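Local coordinates for NBS-LRR class disease resistance protein (Oryza sativa subsp. japonica, PDB 6FU9) that probably recognises a pathogen effector through this integrated HMA-like (heavy-metal-associated) domain of a rice immune receptor, here bound to another protein, at residues 4-14 with 69-80. Numbering follows the deposited sequence.
Sequences GEMQKIVFKIP and PAMFLEVSQVKE
V10 accepts two hydrogen bonds from strand 71-77 at a classic beta bulge. Strands 7-12 and 71-77 are antiparallel neighbours in the four-stranded sheet of a ferredoxin-like, HMA-type domain. L73 N and E74 N approach V10 O from the same face of its carbonyl plane, at 2.8 Å from L73 N. V10 N returns a bond to E74 O. On either side of the bulge K12 exchanges two backbone bonds with M71, and K8 two with S76.

K8, E74 and S76 put their side chains on the same face as V10. K8 is fully extended, and its NZ lies 4.5 Å from E74 OE2, beyond a salt bridge. A water accepts from K8 NZ and probably donates to E74 OE2. S76 OG also donates to E74 OE2, at 2.7 Å, on its anti lone pair. A strand of a bound chain of another protein pairs with E74 and V75 and continues the sheet.

F11 and F72 meet obliquely, with F11 CE1 3.5 Å above one face of the F72 ring. L59 and V60 of helix 56-66 also touch F11.

At the end of strand 71-77, M6 N donates to E80 OE2 from above the carboxylate plane. A water links that oxygen to G4 O. The Q77 side chain turns at chi2 (-70°), which brings its amide to E5. NE2 meets E5 O from above the carbonyl plane, at a poorer N-H angle (144°). Its bond to E5 OE2 is straighter (168°), lies in the Q77 amide plane and uses the anti lone pair, at 2.9 Å from NE2.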
loop_
_atom_site.group_PDB
_atom_site.type_symbol
_atom_site.label_atom_id
_atom_site.label_comp_id
_atom_site.label_asym_id
_atom_site.label_seq_id
_atom_site.Cartn_x
_atom_site.Cartn_y
_atom_site.Cartn_z
ATOM N N GLY A 4 5.744 17.296 10.556
ATOM C CA GLY A 4 6.656 16.173 10.492
ATOM C C GLY A 4 6.717 15.559 9.141
ATOM O O GLY A 4 5.834 15.809 8.303
ATOM N N GLU A 5 7.686 14.709 8.941
ATOM C CA GLU A 5 7.655 13.832 7.751
ATOM C C GLU A 5 6.356 13.044 7.723
ATOM O O GLU A 5 5.955 12.466 8.718
ATOM C CB GLU A 5 8.874 12.899 7.842
ATOM C CG GLU A 5 9.116 12.058 6.618
ATOM C CD GLU A 5 10.256 11.105 6.901
ATOM O OE1 GLU A 5 11.383 11.404 6.485
ATOM O OE2 GLU A 5 10.057 10.111 7.601
ATOM N N MET A 6 5.722 13.030 6.546
ATOM C CA MET A 6 4.403 12.427 6.437
ATOM C C MET A 6 4.449 10.896 6.535
ATOM O O MET A 6 5.423 10.268 6.232
ATOM C CB MET A 6 3.788 12.867 5.124
ATOM C CG MET A 6 3.411 14.352 5.186
ATOM S SD MET A 6 2.800 15.098 3.701
ATOM C CE MET A 6 1.359 14.180 3.814
ATOM N N GLN A 7 3.303 10.383 6.971
ATOM C CA GLN A 7 3.034 8.973 7.112
ATOM C C GLN A 7 2.224 8.449 5.897
ATOM O O GLN A 7 1.435 9.217 5.353
ATOM C CB GLN A 7 2.038 8.760 8.298
ATOM C CG GLN A 7 2.465 8.968 9.734
ATOM C CD GLN A 7 1.207 9.116 10.586
ATOM O OE1 GLN A 7 0.563 10.103 10.611
ATOM N NE2 GLN A 7 0.967 8.111 11.406
ATOM N N LYS A 8 2.406 7.191 5.586
ATOM C CA LYS A 8 1.602 6.443 4.610
ATOM C C LYS A 8 1.125 5.204 5.231
ATOM O O LYS A 8 1.942 4.358 5.709
ATOM C CB LYS A 8 2.432 6.144 3.374
ATOM C CG LYS A 8 1.660 5.428 2.281
ATOM C CD LYS A 8 2.543 5.280 1.033
ATOM C CE LYS A 8 1.930 4.538 -0.073
ATOM N NZ LYS A 8 2.946 4.534 -1.140
ATOM N N ILE A 9 -0.204 5.007 5.337
ATOM C CA ILE A 9 -0.809 3.870 5.944
ATOM C C ILE A 9 -1.730 3.230 4.908
ATOM O O ILE A 9 -2.561 3.927 4.313
ATOM C CB ILE A 9 -1.662 4.227 7.149
ATOM C CG1 ILE A 9 -0.850 5.016 8.203
ATOM C CG2 ILE A 9 -2.253 2.983 7.757
ATOM C CD1 ILE A 9 -1.668 5.716 9.224
ATOM N N VAL A 10 -1.576 1.945 4.670
ATOM C CA VAL A 10 -2.446 1.230 3.712
ATOM C C VAL A 10 -3.229 0.190 4.456
ATOM O O VAL A 10 -2.617 -0.639 5.200
ATOM C CB VAL A 10 -1.653 0.598 2.579
ATOM C CG1 VAL A 10 -2.628 -0.005 1.514
ATOM C CG2 VAL A 10 -0.711 1.572 1.905
ATOM N N PHE A 11 -4.548 0.197 4.259
ATOM C CA PHE A 11 -5.440 -0.819 4.779
ATOM C C PHE A 11 -5.935 -1.702 3.628
ATOM O O PHE A 11 -6.062 -1.213 2.494
ATOM C CB PHE A 11 -6.644 -0.226 5.485
ATOM C CG PHE A 11 -6.326 0.643 6.665
ATOM C CD1 PHE A 11 -6.018 0.068 7.887
ATOM C CD2 PHE A 11 -6.330 2.012 6.588
ATOM C CE1 PHE A 11 -5.732 0.843 9.006
ATOM C CE2 PHE A 11 -6.040 2.799 7.683
ATOM C CZ PHE A 11 -5.752 2.203 8.895
ATOM N N LYS A 12 -6.201 -2.957 3.936
ATOM C CA LYS A 12 -6.986 -3.846 3.061
ATOM C C LYS A 12 -8.330 -3.995 3.709
ATOM O O LYS A 12 -8.454 -4.398 4.873
ATOM C CB LYS A 12 -6.242 -5.156 2.863
ATOM C CG LYS A 12 -5.077 -5.067 1.861
ATOM C CD LYS A 12 -5.420 -5.128 0.346
ATOM C CE LYS A 12 -5.587 -6.553 -0.113
ATOM N NZ LYS A 12 -6.032 -6.662 -1.509
ATOM N N ILE A 13 -9.404 -3.655 2.950
ATOM C CA ILE A 13 -10.791 -3.735 3.480
ATOM C C ILE A 13 -11.580 -4.338 2.380
ATOM O O ILE A 13 -11.823 -3.674 1.365
ATOM C CB ILE A 13 -11.367 -2.369 3.881
ATOM C CG1 ILE A 13 -10.346 -1.483 4.607
ATOM C CG2 ILE A 13 -12.612 -2.571 4.706
ATOM C CD1 ILE A 13 -10.879 -0.148 5.090
ATOM N N PRO A 14 -11.967 -5.601 2.526
ATOM C CA PRO A 14 -12.965 -6.119 1.581
ATOM C C PRO A 14 -14.142 -5.108 1.467
ATOM O O PRO A 14 -14.681 -4.676 2.470
ATOM C CB PRO A 14 -13.406 -7.423 2.232
ATOM C CG PRO A 14 -12.170 -7.867 2.925
ATOM C CD PRO A 14 -11.566 -6.616 3.503
ATOM N N PRO A 69 -14.154 -5.307 7.667
ATOM C CA PRO A 69 -13.086 -5.914 8.445
ATOM C C PRO A 69 -11.671 -5.466 8.020
ATOM O O PRO A 69 -10.872 -6.202 7.428
ATOM C CB PRO A 69 -13.287 -7.388 8.212
ATOM C CG PRO A 69 -13.994 -7.493 6.952
ATOM C CD PRO A 69 -14.855 -6.302 6.851
ATOM N N ALA A 70 -11.332 -4.236 8.327
ATOM C CA ALA A 70 -10.093 -3.638 7.939
ATOM C C ALA A 70 -8.876 -4.296 8.585
ATOM O O ALA A 70 -8.911 -4.618 9.762
ATOM C CB ALA A 70 -10.148 -2.148 8.245
ATOM N N MET A 71 -7.832 -4.479 7.772
ATOM C CA MET A 71 -6.522 -4.926 8.253
ATOM C C MET A 71 -5.443 -3.967 7.755
ATOM O O MET A 71 -5.500 -3.466 6.618
ATOM C CB MET A 71 -6.204 -6.330 7.800
ATOM C CG MET A 71 -7.239 -7.356 8.309
ATOM S SD MET A 71 -7.126 -7.634 10.109
ATOM C CE MET A 71 -5.656 -8.676 10.138
ATOM N N PHE A 72 -4.411 -3.783 8.546
ATOM C CA PHE A 72 -3.237 -3.077 8.062
ATOM C C PHE A 72 -2.508 -3.893 7.015
ATOM O O PHE A 72 -2.234 -5.094 7.226
ATOM C CB PHE A 72 -2.270 -2.735 9.190
ATOM C CG PHE A 72 -2.706 -1.635 10.115
ATOM C CD1 PHE A 72 -2.341 -0.360 9.864
ATOM C CD2 PHE A 72 -3.385 -1.906 11.291
ATOM C CE1 PHE A 72 -2.655 0.664 10.761
ATOM C CE2 PHE A 72 -3.682 -0.909 12.176
ATOM C CZ PHE A 72 -3.356 0.398 11.898
ATOM N N LEU A 73 -2.105 -3.255 5.922
ATOM C CA LEU A 73 -1.212 -3.813 4.921
ATOM C C LEU A 73 0.169 -3.212 4.983
ATOM O O LEU A 73 1.152 -3.918 4.748
ATOM C CB LEU A 73 -1.836 -3.653 3.483
ATOM C CG LEU A 73 -0.946 -4.063 2.291
ATOM C CD1 LEU A 73 -0.595 -5.534 2.320
ATOM C CD2 LEU A 73 -1.676 -3.728 0.965
ATOM N N GLU A 74 0.235 -1.905 5.183
ATOM C CA GLU A 74 1.530 -1.238 5.194
ATOM C C GLU A 74 1.520 -0.053 6.123
ATOM O O GLU A 74 0.525 0.686 6.232
ATOM C CB GLU A 74 1.839 -0.738 3.773
ATOM C CG GLU A 74 3.059 0.159 3.691
ATOM C CD GLU A 74 3.240 0.725 2.309
ATOM O OE1 GLU A 74 2.689 0.191 1.341
ATOM O OE2 GLU A 74 4.018 1.730 2.191
ATOM N N VAL A 75 2.673 0.127 6.782
ATOM C CA VAL A 75 2.943 1.369 7.505
ATOM C C VAL A 75 4.325 1.853 7.052
ATOM O O VAL A 75 5.296 1.088 7.147
ATOM C CB VAL A 75 2.915 1.146 9.042
ATOM C CG1 VAL A 75 3.282 2.384 9.784
ATOM C CG2 VAL A 75 1.548 0.645 9.492
ATOM N N SER A 76 4.418 3.076 6.558
ATOM C CA SER A 76 5.677 3.602 6.096
ATOM C C SER A 76 5.672 5.126 6.239
ATOM O O SER A 76 4.643 5.724 6.533
ATOM C CB SER A 76 5.974 3.172 4.683
ATOM O OG SER A 76 5.008 3.670 3.781
ATOM N N GLN A 77 6.852 5.709 6.072
ATOM C CA GLN A 77 7.000 7.137 6.009
ATOM C C GLN A 77 7.132 7.553 4.549
ATOM O O GLN A 77 7.621 6.791 3.730
ATOM C CB GLN A 77 8.239 7.591 6.778
ATOM C CG GLN A 77 8.081 7.470 8.322
ATOM C CD GLN A 77 7.100 8.473 8.893
ATOM O OE1 GLN A 77 6.001 8.112 9.337
ATOM N NE2 GLN A 77 7.455 9.729 8.849
ATOM N N VAL A 78 6.721 8.777 4.227
ATOM C CA VAL A 78 6.898 9.319 2.904
ATOM C C VAL A 78 8.370 9.754 2.723
ATOM O O VAL A 78 8.923 10.376 3.645
ATOM C CB VAL A 78 5.972 10.501 2.693
ATOM C CG1 VAL A 78 6.253 11.247 1.372
ATOM C CG2 VAL A 78 4.528 10.025 2.705
ATOM N N LYS A 79 8.985 9.397 1.602
ATOM C CA LYS A 79 10.309 9.877 1.254
ATOM C C LYS A 79 10.189 11.285 0.676
ATOM O O LYS A 79 9.724 11.472 -0.473
ATOM C CB LYS A 79 10.989 8.942 0.267
ATOM C CG LYS A 79 12.435 9.341 -0.008
ATOM C CD LYS A 79 13.166 8.448 -1.002
ATOM C CE LYS A 79 12.642 8.646 -2.418
ATOM N NZ LYS A 79 13.448 7.863 -3.405
ATOM N N GLU A 80 10.537 12.287 1.485
ATOM C CA GLU A 80 10.271 13.680 1.112
ATOM C C GLU A 80 11.436 14.362 0.477
ATOM O O GLU A 80 11.221 15.377 -0.148
ATOM C CB GLU A 80 9.894 14.485 2.363
ATOM C CG GLU A 80 8.554 14.032 2.910
ATOM C CD GLU A 80 8.069 14.811 4.095
ATOM O OE1 GLU A 80 8.877 15.509 4.774
ATOM O OE2 GLU A 80 6.869 14.681 4.430
HETATM O O HOH W 1 6.324 17.020 5.831
HETATM O O HOH W 2 11.832 11.852 3.998
HETATM O O HOH W 3 4.750 2.702 -0.223
#